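Side-chain contacts in iron-containing superoxide dismutase B2 (Trypanosoma brucei, PDB 3ESF), which probably protects the cell by catalysing the dismutation of superoxide to hydrogen peroxide and molecular oxygen at an iron centre: residues A[25-28]-A[29-33]; A[70-73]-A[74-77]; A[97-100]-A[101-105]. The protein carries 1 engineered substitution. One frame throughout, in Å; residues are numbered along the deposited sequence.

Interaction 1: residues A[25-28]-A[29-33]. With FE (Fe (III) ion), chain E.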
ATOM      1  N   VAL A  25      -5.133   5.610 -15.689  1.00 19.14           N
ATOM      2  CA  VAL A  25      -6.508   5.951 -15.330  1.00 19.32           C
ATOM      3  C   VAL A  25      -7.490   4.760 -15.540  1.00 19.19           C
ATOM      4  O   VAL A  25      -8.392   4.545 -14.718  1.00 19.15           O
ATOM      5  CB  VAL A  25      -6.984   7.226 -16.100  1.00 19.60           C
ATOM      6  CG1 VAL A  25      -8.468   7.530 -15.821  1.00 19.05           C
ATOM      7  CG2 VAL A  25      -6.086   8.446 -15.747  1.00 18.59           C
ATOM      8  N   THR A  26      -7.309   4.005 -16.623  1.00 19.32           N
ATOM      9  CA  THR A  26      -8.172   2.829 -16.917  1.00 19.62           C
ATOM     10  C   THR A  26      -8.081   1.777 -15.834  1.00 19.45           C
ATOM     11  O   THR A  26      -9.115   1.373 -15.295  1.00 19.60           O
ATOM     12  CB  THR A  26      -7.839   2.174 -18.265  1.00 19.34           C
ATOM     13  OG1 THR A  26      -8.110   3.108 -19.307  1.00 19.49           O
ATOM     14  CG2 THR A  26      -8.710   0.968 -18.500  1.00 20.33           C
ATOM     15  N   PHE A  27      -6.868   1.316 -15.512  1.00 19.36           N
ATOM     16  CA  PHE A  27      -6.741   0.320 -14.430  1.00 19.31           C
ATOM     17  C   PHE A  27      -7.276   0.873 -13.118  1.00 19.48           C
ATOM     18  O   PHE A  27      -7.989   0.177 -12.394  1.00 20.38           O
ATOM     19  CB  PHE A  27      -5.309  -0.249 -14.295  1.00 19.30           C
ATOM     20  CG  PHE A  27      -5.018  -1.365 -15.262  1.00 19.68           C
ATOM     21  CD1 PHE A  27      -5.305  -2.684 -14.925  1.00 19.28           C
ATOM     22  CD2 PHE A  27      -4.516  -1.091 -16.532  1.00 19.28           C
ATOM     23  CE1 PHE A  27      -5.056  -3.725 -15.828  1.00 20.47           C
ATOM     24  CE2 PHE A  27      -4.262  -2.111 -17.434  1.00 19.83           C
ATOM     25  CZ  PHE A  27      -4.542  -3.432 -17.089  1.00 21.06           C
ATOM     26  N   HIS A  28      -6.959   2.128 -12.819  1.00 19.00           N
ATOM     27  CA  HIS A  28      -7.294   2.682 -11.516  1.00 18.84           C
ATOM     28  C   HIS A  28      -8.826   2.802 -11.302  1.00 19.06           C
ATOM     29  O   HIS A  28      -9.370   2.418 -10.238  1.00 18.37           O
ATOM     30  CB  HIS A  28      -6.586   4.032 -11.352  1.00 17.91           C
ATOM     31  CG  HIS A  28      -6.524   4.502  -9.943  1.00 17.23           C
ATOM     32  ND1 HIS A  28      -5.989   5.715  -9.591  1.00 16.49           N
ATOM     33  CD2 HIS A  28      -6.953   3.929  -8.793  1.00 16.09           C
ATOM     34  CE1 HIS A  28      -6.086   5.874  -8.285  1.00 16.43           C
ATOM     35  NE2 HIS A  28      -6.665   4.802  -7.779  1.00 15.69           N
ATOM     36  N   TYR A  29      -9.499   3.317 -12.332  1.00 18.47           N
ATOM     37  CA  TYR A  29     -10.950   3.461 -12.328  1.00 18.88           C
ATOM     38  C   TYR A  29     -11.644   2.118 -12.563  1.00 18.84           C
ATOM     39  O   TYR A  29     -12.479   1.734 -11.751  1.00 18.64           O
ATOM     40  CB  TYR A  29     -11.427   4.524 -13.351  1.00 18.27           C
ATOM     41  CG  TYR A  29     -12.917   4.839 -13.298  1.00 19.06           C
ATOM     42  CD1 TYR A  29     -13.405   5.910 -12.521  1.00 19.22           C
ATOM     43  CD2 TYR A  29     -13.837   4.085 -14.042  1.00 17.65           C
ATOM     44  CE1 TYR A  29     -14.770   6.197 -12.467  1.00 18.72           C
ATOM     45  CE2 TYR A  29     -15.188   4.345 -13.984  1.00 19.25           C
ATOM     46  CZ  TYR A  29     -15.659   5.410 -13.195  1.00 19.97           C
ATOM     47  OH  TYR A  29     -17.016   5.686 -13.167  1.00 18.35           O
ATOM     48  N   ASP A  30     -11.295   1.409 -13.646  1.00 18.87           N
ATOM     49  CA  ASP A  30     -12.049   0.198 -14.050  1.00 19.16           C
ATOM     50  C   ASP A  30     -11.826  -0.991 -13.115  1.00 19.28           C
ATOM     51  O   ASP A  30     -12.743  -1.767 -12.886  1.00 18.69           O
ATOM     52  CB  ASP A  30     -11.744  -0.241 -15.485  1.00 19.11           C
ATOM     53  CG  ASP A  30     -12.419   0.624 -16.539  1.00 19.98           C
ATOM     54  OD1 ASP A  30     -13.291   1.454 -16.195  1.00 21.20           O
ATOM     55  OD2 ASP A  30     -12.075   0.471 -17.731  1.00 20.17           O
ATOM     56  N   LYS A  31     -10.599  -1.137 -12.618  1.00 19.30           N
ATOM     57  CA  LYS A  31     -10.245  -2.257 -11.745  1.00 19.42           C
ATOM     58  C   LYS A  31     -10.379  -1.894 -10.263  1.00 19.73           C
ATOM     59  O   LYS A  31     -11.230  -2.465  -9.585  1.00 20.07           O
ATOM     60  CB  LYS A  31      -8.875  -2.861 -12.111  1.00 20.33           C
ATOM     61  CG  LYS A  31      -8.703  -3.215 -13.632  1.00 20.28           C
ATOM     62  CD  LYS A  31      -9.696  -4.308 -14.059  1.00 23.91           C
ATOM     63  CE  LYS A  31      -9.233  -5.142 -15.277  1.00 25.86           C
ATOM     64  NZ  LYS A  31      -8.687  -4.380 -16.458  1.00 29.73           N
ATOM     65  N   HIS A  32      -9.593  -0.934  -9.765  1.00 19.41           N
ATOM     66  CA  HIS A  32      -9.624  -0.602  -8.341  1.00 19.41           C
ATOM     67  C   HIS A  32     -10.900   0.068  -7.883  1.00 19.85           C
ATOM     68  O   HIS A  32     -11.568  -0.461  -6.992  1.00 20.09           O
ATOM     69  CB  HIS A  32      -8.378   0.188  -7.887  1.00 19.67           C
ATOM     70  CG  HIS A  32      -7.104  -0.553  -8.136  1.00 19.21           C
ATOM     71  ND1 HIS A  32      -6.650  -1.539  -7.287  1.00 16.11           N
ATOM     72  CD2 HIS A  32      -6.245  -0.530  -9.184  1.00 18.73           C
ATOM     73  CE1 HIS A  32      -5.535  -2.055  -7.775  1.00 19.26           C
ATOM     74  NE2 HIS A  32      -5.273  -1.472  -8.931  1.00 18.98           N
ATOM     75  N   HIS A  33     -11.238   1.204  -8.492  1.00 19.96           N
ATOM     76  CA  HIS A  33     -12.378   2.028  -8.066  1.00 19.89           C
ATOM     77  C   HIS A  33     -13.690   1.247  -8.262  1.00 20.16           C
ATOM     78  O   HIS A  33     -14.464   1.071  -7.303  1.00 20.18           O
ATOM     79  CB  HIS A  33     -12.372   3.410  -8.783  1.00 19.21           C
ATOM     80  CG  HIS A  33     -13.337   4.418  -8.207  1.00 18.46           C
ATOM     81  ND1 HIS A  33     -13.554   5.653  -8.778  1.00 18.95           N
ATOM     82  CD2 HIS A  33     -14.167   4.355  -7.134  1.00 16.71           C
ATOM     83  CE1 HIS A  33     -14.469   6.310  -8.081  1.00 18.56           C
ATOM     84  NE2 HIS A  33     -14.852   5.540  -7.073  1.00 18.26           N
TER
HETATM   85 FE    FE E 198      -6.679   4.261  -5.664  1.00 21.69          FE
HETATM   86  O   HOH W   1      -6.526   4.010  -3.546  1.00 20.31           O
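His28 and His32 cross at about a right angle, with CB of His32 at the edge of the His28 ring, 4.1 Å from CD2. CG of His28 lies anti to its backbone N (chi1 -163°), which carries the imidazole out from the helix until NE2 binds the iron at 2.2 Å. Water 1 holds the far side of the metal, and His76, Asp161 and His165 complete the site. Behind this first shell the backbone makes a wide pi-type turn. Phe27 O takes two N-H groups, Lys31 N at 2.9 Å and His32 N at 3.3 Å, while His28 O receives His33 N at 2.8 Å, nearly along the C=O axis. Lys31 runs beside Phe27 in the same direction, its CG 3.7 Å from CD1. Further out, the His32 ring stacks on that of His165 and its NE2 is hydrogen-bonded to Tyr168 OH of the second subunit; ND1 of His33 pairs with Trp80. A long first helix of the alpha-hairpin domain that supplies a metal-binding histidine and reaches the dimer partner is characteristic of iron/manganese superoxide dismutases.

Interaction 2: residues A[70-73]-A[74-77]. With FE (Fe (III) ion), chain E.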
ATOM      1  N   ALA A  70     -16.896   1.545   1.127  1.00 18.54           N
ATOM      2  CA  ALA A  70     -17.532   2.849   0.958  1.00 18.49           C
ATOM      3  C   ALA A  70     -16.535   4.016   1.023  1.00 18.91           C
ATOM      4  O   ALA A  70     -16.597   4.949   0.197  1.00 18.03           O
ATOM      5  CB  ALA A  70     -18.668   3.050   1.942  1.00 17.78           C
ATOM      6  N   ALA A  71     -15.627   3.967   2.003  1.00 19.15           N
ATOM      7  CA  ALA A  71     -14.585   4.984   2.147  1.00 19.21           C
ATOM      8  C   ALA A  71     -13.738   5.131   0.886  1.00 19.45           C
ATOM      9  O   ALA A  71     -13.509   6.244   0.419  1.00 20.05           O
ATOM     10  CB  ALA A  71     -13.699   4.672   3.362  1.00 18.69           C
ATOM     11  N   GLN A  72     -13.260   4.010   0.351  1.00 19.63           N
ATOM     12  CA  GLN A  72     -12.512   4.031  -0.908  1.00 19.55           C
ATOM     13  C   GLN A  72     -13.329   4.535  -2.085  1.00 19.37           C
ATOM     14  O   GLN A  72     -12.790   5.197  -2.960  1.00 19.81           O
ATOM     15  CB  GLN A  72     -11.932   2.662  -1.234  1.00 19.57           C
ATOM     16  CG  GLN A  72     -10.792   2.255  -0.318  1.00 19.93           C
ATOM     17  CD  GLN A  72      -9.540   3.067  -0.534  1.00 19.65           C
ATOM     18  OE1 GLN A  72      -9.364   4.116   0.068  1.00 22.55           O
ATOM     19  NE2 GLN A  72      -8.655   2.578  -1.395  1.00 20.39           N
ATOM     20  N   ILE A  73     -14.623   4.213  -2.121  1.00 18.99           N
ATOM     21  CA  ILE A  73     -15.501   4.766  -3.146  1.00 18.74           C
ATOM     22  C   ILE A  73     -15.553   6.312  -3.111  1.00 19.15           C
ATOM     23  O   ILE A  73     -15.376   6.981  -4.133  1.00 18.33           O
ATOM     24  CB  ILE A  73     -16.917   4.108  -3.104  1.00 18.00           C
ATOM     25  CG1 ILE A  73     -16.796   2.617  -3.497  1.00 16.33           C
ATOM     26  CG2 ILE A  73     -17.924   4.852  -4.036  1.00 18.70           C
ATOM     27  CD1 ILE A  73     -17.968   1.759  -3.051  1.00 16.16           C
ATOM     28  N   PHE A  74     -15.814   6.860  -1.939  1.00 18.87           N
ATOM     29  CA  PHE A  74     -15.860   8.311  -1.770  1.00 19.46           C
ATOM     30  C   PHE A  74     -14.491   8.949  -2.044  1.00 19.09           C
ATOM     31  O   PHE A  74     -14.422   9.966  -2.738  1.00 19.47           O
ATOM     32  CB  PHE A  74     -16.359   8.635  -0.369  1.00 19.44           C
ATOM     33  CG  PHE A  74     -16.283  10.060  -0.020  1.00 19.65           C
ATOM     34  CD1 PHE A  74     -17.439  10.849  -0.045  1.00 20.41           C
ATOM     35  CD2 PHE A  74     -15.064  10.645   0.322  1.00 21.46           C
ATOM     36  CE1 PHE A  74     -17.375  12.207   0.281  1.00 23.48           C
ATOM     37  CE2 PHE A  74     -14.994  12.007   0.627  1.00 22.20           C
ATOM     38  CZ  PHE A  74     -16.147  12.786   0.625  1.00 21.33           C
ATOM     39  N   ASN A  75     -13.416   8.341  -1.520  1.00 19.19           N
ATOM     40  CA  ASN A  75     -12.057   8.872  -1.674  1.00 19.06           C
ATOM     41  C   ASN A  75     -11.678   8.967  -3.152  1.00 19.08           C
ATOM     42  O   ASN A  75     -11.109   9.948  -3.563  1.00 19.18           O
ATOM     43  CB  ASN A  75     -11.010   8.022  -0.932  1.00 18.74           C
ATOM     44  CG  ASN A  75     -11.118   8.127   0.576  1.00 19.65           C
ATOM     45  OD1 ASN A  75     -11.810   8.996   1.126  1.00 20.54           O
ATOM     46  ND2 ASN A  75     -10.434   7.243   1.258  1.00 18.80           N
ATOM     47  N   HIS A  76     -11.969   7.924  -3.930  1.00 19.12           N
ATOM     48  CA  HIS A  76     -11.663   7.924  -5.366  1.00 19.23           C
ATOM     49  C   HIS A  76     -12.504   8.899  -6.151  1.00 19.22           C
ATOM     50  O   HIS A  76     -12.019   9.530  -7.077  1.00 19.36           O
ATOM     51  CB  HIS A  76     -11.812   6.519  -5.947  1.00 18.87           C
ATOM     52  CG  HIS A  76     -10.687   5.614  -5.573  1.00 19.16           C
ATOM     53  ND1 HIS A  76     -10.618   4.984  -4.349  1.00 17.78           N
ATOM     54  CD2 HIS A  76      -9.541   5.313  -6.223  1.00 19.12           C
ATOM     55  CE1 HIS A  76      -9.486   4.312  -4.275  1.00 20.69           C
ATOM     56  NE2 HIS A  76      -8.803   4.516  -5.388  1.00 18.73           N
ATOM     57  N   ASN A  77     -13.791   8.994  -5.812  1.00 19.54           N
ATOM     58  CA  ASN A  77     -14.658  10.003  -6.424  1.00 19.17           C
ATOM     59  C   ASN A  77     -14.048  11.395  -6.224  1.00 19.06           C
ATOM     60  O   ASN A  77     -13.934  12.194  -7.171  1.00 17.54           O
ATOM     61  CB  ASN A  77     -16.079   9.978  -5.823  1.00 19.44           C
ATOM     62  CG  ASN A  77     -16.908   8.759  -6.271  1.00 18.97           C
ATOM     63  OD1 ASN A  77     -16.557   8.062  -7.221  1.00 18.65           O
ATOM     64  ND2 ASN A  77     -18.044   8.547  -5.606  1.00 17.14           N
TER
HETATM   65 FE    FE E 198      -6.679   4.261  -5.664  1.00 21.69          FE
HETATM   66  O   HOH W   1      -6.526   4.010  -3.546  1.00 20.31           O
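One edge of the His76 imidazole meets the carbonyl of Gln72 a turn earlier in helix 64-81, the helix of the alpha-hairpin domain that brings the second of the domain's two histidines to the iron in this superoxide dismutase fold. Gln72 O is gripped twice by the same residue: ND1 of His76 donates to it at 2.6 Å and the backbone N of His76 at 3.0 Å, the two arriving from opposite faces of the carbonyl plane. Because the oxygen lies only 5° out of the ring plane, the ND1 bond fixes the rotation of the imidazole, and NE2 at the other end of the ring binds the iron at 2.2 Å. CG of His76 is anti to its carbonyl carbon (chi1 -75°), which turns the ND1 edge of the ring back along its own helix toward Gln72 O. Such a second-shell carbonyl would probably make the imidazole a stronger electron donor to the metal.

The Gln72 side chain, bent at chi2, brings its amide nearly perpendicular to the His76 ring, NE2 of Gln72 lying 3.5 Å from CE1 of His76. That amide nitrogen donates to Tyr36 OH and, weakly, to the iron-bound water 1 at 3.3 Å; OE1 in turn receives a weak bond from Trp125. A glutamine from this helix beside the metal-bound water is consistent with the arrangement known for iron enzymes of the family. Asn75 turns its amide across that of Gln72, and its ND2 is satisfied by Gly146 O. On another side of the helix, Asn77 runs alongside Ile73, pointing the same way. Ile73 O accepts the backbone N of Asn77 and also a weak bond from His33 NE2, while ND2 of Asn77 packs 4.0 Å from CG2 of Ile73.

Interaction 3: residues A[97-100]-A[101-105]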
ATOM      1  N   GLU A  97      -6.749  33.227  -0.655  1.00 19.50           N
ATOM      2  CA  GLU A  97      -6.628  34.019   0.551  1.00 19.89           C
ATOM      3  C   GLU A  97      -6.662  33.141   1.806  1.00 18.92           C
ATOM      4  O   GLU A  97      -5.895  33.364   2.743  1.00 18.26           O
ATOM      5  CB  GLU A  97      -7.743  35.062   0.595  1.00 20.35           C
ATOM      6  CG  GLU A  97      -7.316  36.402   1.146  1.00 24.14           C
ATOM      7  CD  GLU A  97      -6.040  36.926   0.495  1.00 28.21           C
ATOM      8  OE1 GLU A  97      -5.002  36.945   1.190  1.00 29.95           O
ATOM      9  OE2 GLU A  97      -6.072  37.296  -0.706  1.00 30.49           O
ATOM     10  N   ALA A  98      -7.551  32.150   1.810  1.00 18.23           N
ATOM     11  CA  ALA A  98      -7.690  31.241   2.941  1.00 17.65           C
ATOM     12  C   ALA A  98      -6.416  30.392   3.129  1.00 17.26           C
ATOM     13  O   ALA A  98      -6.020  30.120   4.253  1.00 17.00           O
ATOM     14  CB  ALA A  98      -8.905  30.373   2.763  1.00 17.62           C
ATOM     15  N   ILE A  99      -5.803  29.991   2.017  1.00 16.60           N
ATOM     16  CA  ILE A  99      -4.551  29.231   2.026  1.00 16.71           C
ATOM     17  C   ILE A  99      -3.458  30.094   2.688  1.00 16.74           C
ATOM     18  O   ILE A  99      -2.784  29.646   3.621  1.00 17.07           O
ATOM     19  CB  ILE A  99      -4.184  28.723   0.598  1.00 15.91           C
ATOM     20  CG1 ILE A  99      -5.118  27.551   0.217  1.00 17.96           C
ATOM     21  CG2 ILE A  99      -2.682  28.339   0.485  1.00 16.78           C
ATOM     22  CD1 ILE A  99      -4.753  26.775  -1.087  1.00 17.62           C
ATOM     23  N   ARG A 100      -3.324  31.340   2.252  1.00 16.24           N
ATOM     24  CA  ARG A 100      -2.406  32.287   2.909  1.00 16.42           C
ATOM     25  C   ARG A 100      -2.688  32.463   4.397  1.00 16.30           C
ATOM     26  O   ARG A 100      -1.761  32.419   5.214  1.00 15.72           O
ATOM     27  CB  ARG A 100      -2.407  33.631   2.201  1.00 16.84           C
ATOM     28  CG  ARG A 100      -1.642  33.614   0.906  1.00 19.03           C
ATOM     29  CD  ARG A 100      -1.545  35.018   0.334  1.00 21.98           C
ATOM     30  NE  ARG A 100      -2.747  35.414  -0.394  1.00 26.21           N
ATOM     31  CZ  ARG A 100      -3.021  35.078  -1.654  1.00 28.60           C
ATOM     32  NH1 ARG A 100      -2.178  34.325  -2.351  1.00 30.53           N
ATOM     33  NH2 ARG A 100      -4.143  35.498  -2.221  1.00 28.44           N
ATOM     34  N   ALA A 101      -3.967  32.612   4.757  1.00 16.16           N
ATOM     35  CA  ALA A 101      -4.359  32.828   6.159  1.00 16.57           C
ATOM     36  C   ALA A 101      -4.204  31.588   7.056  1.00 16.54           C
ATOM     37  O   ALA A 101      -4.215  31.716   8.277  1.00 16.47           O
ATOM     38  CB  ALA A 101      -5.792  33.438   6.266  1.00 15.67           C
ATOM     39  N   SER A 102      -4.060  30.405   6.449  1.00 17.05           N
ATOM     40  CA  SER A 102      -3.833  29.147   7.165  1.00 17.21           C
ATOM     41  C   SER A 102      -2.381  28.670   7.136  1.00 17.18           C
ATOM     42  O   SER A 102      -1.921  28.071   8.104  1.00 16.98           O
ATOM     43  CB  SER A 102      -4.725  28.021   6.613  1.00 16.93           C
ATOM     44  OG  SER A 102      -6.035  28.156   7.088  1.00 17.39           O
ATOM     45  N   PHE A 103      -1.676  28.928   6.035  1.00 16.55           N
ATOM     46  CA  PHE A 103      -0.315  28.384   5.849  1.00 16.98           C
ATOM     47  C   PHE A 103       0.797  29.432   5.775  1.00 17.27           C
ATOM     48  O   PHE A 103       1.973  29.073   5.815  1.00 16.92           O
ATOM     49  CB  PHE A 103      -0.249  27.503   4.612  1.00 16.25           C
ATOM     50  CG  PHE A 103      -1.174  26.348   4.665  1.00 16.84           C
ATOM     51  CD1 PHE A 103      -0.824  25.189   5.380  1.00 16.47           C
ATOM     52  CD2 PHE A 103      -2.422  26.418   4.042  1.00 17.74           C
ATOM     53  CE1 PHE A 103      -1.705  24.134   5.462  1.00 17.68           C
ATOM     54  CE2 PHE A 103      -3.319  25.344   4.099  1.00 16.16           C
ATOM     55  CZ  PHE A 103      -2.967  24.213   4.809  1.00 15.64           C
ATOM     56  N   GLY A 104       0.413  30.699   5.647  1.00 16.94           N
ATOM     57  CA  GLY A 104       1.368  31.811   5.508  1.00 17.67           C
ATOM     58  C   GLY A 104       1.589  32.150   4.047  1.00 17.93           C
ATOM     59  O   GLY A 104       1.777  33.305   3.714  1.00 18.12           O
ATOM     60  N   SER A 105       1.549  31.136   3.175  1.00 18.23           N
ATOM     61  CA  SER A 105       1.757  31.334   1.736  1.00 18.27           C
ATOM     62  C   SER A 105       1.310  30.093   0.986  1.00 18.54           C
ATOM     63  O   SER A 105       1.164  29.032   1.588  1.00 18.35           O
ATOM     64  CB  SER A 105       3.248  31.588   1.445  1.00 18.21           C
ATOM     65  OG  SER A 105       3.974  30.367   1.586  1.00 15.73           O
TER
HETATM   66  O   HOH W   2      -7.906  30.083   6.636  1.00 21.18           O
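Ile99 O is gripped by two backbone donors from the last turn of helix 93-103. Phe103 N reaches it at 2.8 Å in nearly straight continuation of the carbonyl bond, whereas Ser102 N, at 3.2 Å, sits well above the carbonyl plane. The same oxygen lies at the edge of the Phe103 ring, near its plane, close to CD2. With CG anti to its carbonyl carbon (chi1 -60°), Phe103 also brings CD2 to within 4.1 Å of CG2 of Ile99, the two apolar side chains crossing at a slant. Both pack on Leu137 of strand 137-143 and on Phe109 of the following helix, so within the C-terminal domain this side of the helix end is packed against the edge strand 137-143 and helix 106-119. The bond from Ser102 N to Ala98 O is weak, and this oxygen also accepts from water 2, which also pairs with Ser102 OG; that hydroxyl is hydrogen-bonded to Leu137 N as well.

Here one helix ends and the next begins. Gly104, with a positive phi of 95°, is the first residue to leave the helical conformation, yet its N still donates to Arg100 O at 2.8 Å. Ser105 directly follows as the N-cap of helix 106-119, its OG accepting from Lys108 N.

On the exposed side, Arg100 holds Glu97 side-on: NE meets OE1 at 3.2 Å, and NH2 forms a salt bridge to OE2 at 3.0 Å. Both oxygens lie close to the guanidinium plane, but the two nitrogens approach from above the plane of the carboxylate.

Overall arrangement
The three contacts are local and follow one another along the chain; the first two each lie within one helix, and the third spans the end of helix 93-103 and the turn into helix 106-119. Interactions 1 and 2 lie on helices 22-45 and 64-81 of the alpha-hairpin domain, with centres about 13 Å apart, and touch directly: His33 packs against Asn77 and His76, and both contacts share the iron and water 1. Two helices of one domain thus bring a histidine each to the metal, while Asp161 and His165 come from the C-terminal domain. Interaction 3 belongs to that second domain, its centre about 34 Å from that of interaction 1 and about 28 Å from that of interaction 2, at the surface and remote from the iron.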